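Local coordinates for protein minor fimbrium anchoring subunit Mfa2 (Porphyromonas gingivalis, PDB 5NFI) that anchors the minor fimbriae in the outer membrane through its interaction with Mfa1 and regulates fimbrial length, without being part of the fimbrium itself, at residues L203-V215 / E223-S235. Residues are numbered along the deposited sequence; the frame is centred on the assembly and turned at random.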
# COMPACT_ATOMS: atom_id res chain seq x y z
N LEU A 203 -3.56 -1.35 -2.72
CA LEU A 203 -2.59 -0.60 -1.96
C LEU A 203 -2.50 -1.22 -0.58
O LEU A 203 -2.46 -2.45 -0.46
CB LEU A 203 -2.94 0.89 -1.93
CG LEU A 203 -2.92 1.50 -3.34
CD1 LEU A 203 -3.38 2.93 -3.33
CD2 LEU A 203 -1.53 1.39 -3.95
N LYS A 204 -2.45 -0.39 0.46
CA LYS A 204 -2.06 -0.86 1.80
C LYS A 204 -3.11 -1.78 2.43
O LYS A 204 -4.31 -1.52 2.38
CB LYS A 204 -1.78 0.33 2.72
CG LYS A 204 -1.25 -0.02 4.10
CD LYS A 204 0.16 0.50 4.29
CE LYS A 204 0.36 1.12 5.66
NZ LYS A 204 0.20 0.13 6.77
N LEU A 205 -2.63 -2.87 3.02
CA LEU A 205 -3.49 -3.79 3.72
C LEU A 205 -3.30 -3.67 5.22
O LEU A 205 -2.35 -4.21 5.77
CB LEU A 205 -3.22 -5.23 3.28
CG LEU A 205 -3.37 -5.43 1.79
CD1 LEU A 205 -2.92 -6.82 1.42
CD2 LEU A 205 -4.80 -5.19 1.38
N GLU A 206 -4.21 -2.99 5.88
CA GLU A 206 -4.11 -2.92 7.31
C GLU A 206 -5.49 -2.86 7.92
O GLU A 206 -6.46 -2.54 7.26
CB GLU A 206 -3.28 -1.72 7.75
CG GLU A 206 -4.01 -0.40 7.66
CD GLU A 206 -3.10 0.79 7.92
OE1 GLU A 206 -3.60 1.82 8.43
OE2 GLU A 206 -1.90 0.69 7.61
N SER A 207 -5.55 -3.20 9.19
CA SER A 207 -6.79 -3.18 9.93
C SER A 207 -7.24 -1.75 10.12
O SER A 207 -6.43 -0.84 10.04
CB SER A 207 -6.58 -3.86 11.27
OG SER A 207 -5.24 -3.67 11.69
N GLY A 208 -8.53 -1.55 10.36
CA GLY A 208 -9.03 -0.24 10.73
C GLY A 208 -10.13 0.25 9.81
O GLY A 208 -10.72 1.31 10.05
N HIS A 209 -10.39 -0.51 8.76
CA HIS A 209 -11.33 -0.13 7.71
C HIS A 209 -11.60 -1.36 6.86
O HIS A 209 -10.99 -2.41 7.06
CB HIS A 209 -10.79 1.01 6.86
CG HIS A 209 -9.37 0.79 6.44
ND1 HIS A 209 -8.30 1.40 7.07
CD2 HIS A 209 -8.83 -0.00 5.48
CE1 HIS A 209 -7.17 1.00 6.51
NE2 HIS A 209 -7.47 0.15 5.54
N GLU A 210 -12.49 -1.22 5.89
CA GLU A 210 -12.96 -2.37 5.14
C GLU A 210 -11.86 -2.98 4.29
O GLU A 210 -11.11 -2.26 3.63
CB GLU A 210 -14.14 -1.98 4.26
CG GLU A 210 -14.73 -3.12 3.46
CD GLU A 210 -16.01 -2.72 2.77
OE1 GLU A 210 -16.26 -3.17 1.63
OE2 GLU A 210 -16.76 -1.92 3.38
N ASN A 211 -11.74 -4.30 4.34
CA ASN A 211 -10.83 -5.01 3.46
C ASN A 211 -11.51 -6.30 3.05
O ASN A 211 -11.10 -7.38 3.46
CB ASN A 211 -9.49 -5.30 4.15
CG ASN A 211 -8.71 -4.04 4.49
OD1 ASN A 211 -8.03 -3.46 3.64
ND2 ASN A 211 -8.81 -3.60 5.75
N THR A 212 -12.55 -6.17 2.24
CA THR A 212 -13.47 -7.25 1.93
C THR A 212 -13.10 -8.04 0.69
O THR A 212 -13.12 -7.53 -0.42
CB THR A 212 -14.88 -6.69 1.75
OG1 THR A 212 -15.30 -6.09 2.98
CG2 THR A 212 -15.84 -7.81 1.39
N LEU A 213 -12.77 -9.31 0.90
CA LEU A 213 -12.62 -10.27 -0.19
C LEU A 213 -13.98 -10.93 -0.37
O LEU A 213 -14.63 -11.27 0.62
CB LEU A 213 -11.54 -11.30 0.11
CG LEU A 213 -11.31 -12.34 -0.98
CD1 LEU A 213 -10.73 -11.66 -2.21
CD2 LEU A 213 -10.39 -13.46 -0.49
N SER A 214 -14.43 -11.09 -1.61
CA SER A 214 -15.76 -11.65 -1.82
C SER A 214 -15.90 -12.43 -3.11
O SER A 214 -15.17 -12.18 -4.08
CB SER A 214 -16.79 -10.55 -1.83
OG SER A 214 -16.97 -10.12 -3.16
N VAL A 215 -16.82 -13.39 -3.12
CA VAL A 215 -17.10 -14.22 -4.29
C VAL A 215 -18.58 -14.16 -4.60
O VAL A 215 -19.42 -14.40 -3.70
CB VAL A 215 -16.70 -15.70 -4.11
CG1 VAL A 215 -16.92 -16.47 -5.41
CG2 VAL A 215 -15.25 -15.81 -3.70
N GLU A 223 -24.06 -13.14 -4.03
CA GLU A 223 -22.80 -13.23 -3.31
C GLU A 223 -22.79 -14.46 -2.42
O GLU A 223 -23.49 -14.51 -1.42
CB GLU A 223 -22.56 -11.96 -2.49
CG GLU A 223 -21.26 -11.98 -1.70
CD GLU A 223 -21.05 -10.72 -0.89
OE1 GLU A 223 -21.57 -10.66 0.26
OE2 GLU A 223 -20.38 -9.79 -1.39
N ILE A 224 -21.99 -15.46 -2.78
CA ILE A 224 -21.92 -16.69 -2.00
C ILE A 224 -20.84 -16.64 -0.92
O ILE A 224 -20.82 -17.49 -0.03
CB ILE A 224 -21.66 -17.92 -2.90
CG1 ILE A 224 -20.23 -17.94 -3.42
CG2 ILE A 224 -22.63 -17.95 -4.06
CD1 ILE A 224 -19.88 -19.18 -4.23
N PHE A 225 -19.94 -15.65 -0.99
CA PHE A 225 -18.90 -15.54 0.03
C PHE A 225 -18.42 -14.11 0.29
O PHE A 225 -18.29 -13.30 -0.64
CB PHE A 225 -17.72 -16.43 -0.35
CG PHE A 225 -16.56 -16.35 0.60
CD1 PHE A 225 -16.58 -17.03 1.80
CD2 PHE A 225 -15.44 -15.59 0.28
CE1 PHE A 225 -15.52 -16.96 2.68
CE2 PHE A 225 -14.36 -15.53 1.16
CZ PHE A 225 -14.40 -16.22 2.36
N ARG A 226 -18.15 -13.80 1.55
CA ARG A 226 -17.62 -12.50 1.96
C ARG A 226 -16.82 -12.62 3.26
O ARG A 226 -17.32 -13.15 4.24
CB ARG A 226 -18.76 -11.49 2.11
CG ARG A 226 -18.48 -10.39 3.13
CD ARG A 226 -19.61 -9.37 3.19
NE ARG A 226 -19.59 -8.48 2.04
CZ ARG A 226 -19.11 -7.23 2.05
NH1 ARG A 226 -18.61 -6.72 3.18
NH2 ARG A 226 -19.13 -6.49 0.95
N THR A 227 -15.59 -12.12 3.26
CA THR A 227 -14.81 -12.05 4.51
C THR A 227 -13.85 -10.86 4.55
O THR A 227 -13.39 -10.37 3.51
CB THR A 227 -13.97 -13.33 4.75
OG1 THR A 227 -13.33 -13.25 6.02
CG2 THR A 227 -12.90 -13.49 3.68
N ASP A 228 -13.52 -10.39 5.75
CA ASP A 228 -12.47 -9.38 5.83
C ASP A 228 -11.10 -10.03 5.74
O ASP A 228 -10.68 -10.73 6.67
CB ASP A 228 -12.56 -8.57 7.11
CG ASP A 228 -11.64 -7.38 7.09
OD1 ASP A 228 -12.07 -6.30 6.62
OD2 ASP A 228 -10.46 -7.53 7.49
N LEU A 229 -10.42 -9.77 4.63
CA LEU A 229 -9.09 -10.31 4.35
C LEU A 229 -8.08 -10.07 5.46
O LEU A 229 -7.35 -10.98 5.86
CB LEU A 229 -8.57 -9.71 3.05
CG LEU A 229 -7.33 -10.39 2.48
CD1 LEU A 229 -7.47 -11.91 2.61
CD2 LEU A 229 -7.15 -9.99 1.01
N VAL A 230 -8.02 -8.84 5.96
CA VAL A 230 -7.06 -8.53 6.99
C VAL A 230 -7.41 -9.28 8.27
O VAL A 230 -6.53 -9.89 8.90
CB VAL A 230 -6.98 -7.01 7.24
CG1 VAL A 230 -6.18 -6.71 8.51
CG2 VAL A 230 -6.36 -6.32 6.05
N GLY A 231 -8.68 -9.26 8.65
CA GLY A 231 -9.15 -10.00 9.81
C GLY A 231 -8.79 -11.47 9.74
O GLY A 231 -8.17 -12.02 10.65
N ALA A 232 -9.18 -12.11 8.63
CA ALA A 232 -8.82 -13.49 8.35
C ALA A 232 -7.33 -13.69 8.58
O ALA A 232 -6.93 -14.61 9.29
CB ALA A 232 -9.18 -13.85 6.92
N ILE A 233 -6.52 -12.82 7.99
CA ILE A 233 -5.08 -12.92 8.14
C ILE A 233 -4.66 -12.88 9.59
O ILE A 233 -4.00 -13.80 10.07
CB ILE A 233 -4.37 -11.80 7.39
CG1 ILE A 233 -4.40 -12.08 5.89
CG2 ILE A 233 -2.93 -11.65 7.89
CD1 ILE A 233 -3.60 -11.11 5.09
N LEU A 234 -5.07 -11.85 10.30
CA LEU A 234 -4.61 -11.64 11.66
C LEU A 234 -5.23 -12.60 12.67
O LEU A 234 -5.18 -12.34 13.88
CB LEU A 234 -4.87 -10.20 12.08
CG LEU A 234 -3.96 -9.22 11.33
CD1 LEU A 234 -4.05 -7.81 11.90
CD2 LEU A 234 -2.51 -9.71 11.30
N SER A 235 -5.80 -13.70 12.17
CA SER A 235 -6.32 -14.77 13.02
C SER A 235 -5.34 -15.94 13.12
O SER A 235 -5.09 -16.48 14.20
CB SER A 235 -7.67 -15.26 12.51
OG SER A 235 -8.63 -14.24 12.63
O HOH W 1 -9.96 -4.80 7.76
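D228 works in two directions, with one carboxylate oxygen for each segment. Its CB and then CG (3.7 Å) pass N211 O; CG stands anti to the backbone N (chi1 -170°), which brings OD1 to the partner strand, where N211 N donates to it at 3.1 Å from the syn side, well out of the carboxylate plane. OD2 accepts from G231 N at 2.7 Å in an almost straight bond, making D228 the N-cap of helix 229-233; a short acidic side chain suits that place. The strands 211-215 and 223-228 form an antiparallel hairpin in this transthyretin-clan protein, and strand 159-165 pairs with 211-217 on its other edge. L213 and T227 exchange two backbone bonds, while I224 and F225 both face V215 in a classic beta bulge. L229 N, at the first residue of the helix, adds one more bond to N211 O at 2.7 Å, just past the last bridge. On the face carrying T212, S214, R226 and D228, T212 CG2 sits 3.3 Å above the centre of the R226 guanidinium, a flat group that a methyl can cover. V230 CG2 packs 3.6 Å from N211 CG; the amide ND2 donates to a water at 2.6 Å and, in a bent bond to the preceding loop, to E206 O at 3.0 Å, and OD1 is hydrogen-bonded with S165 OG.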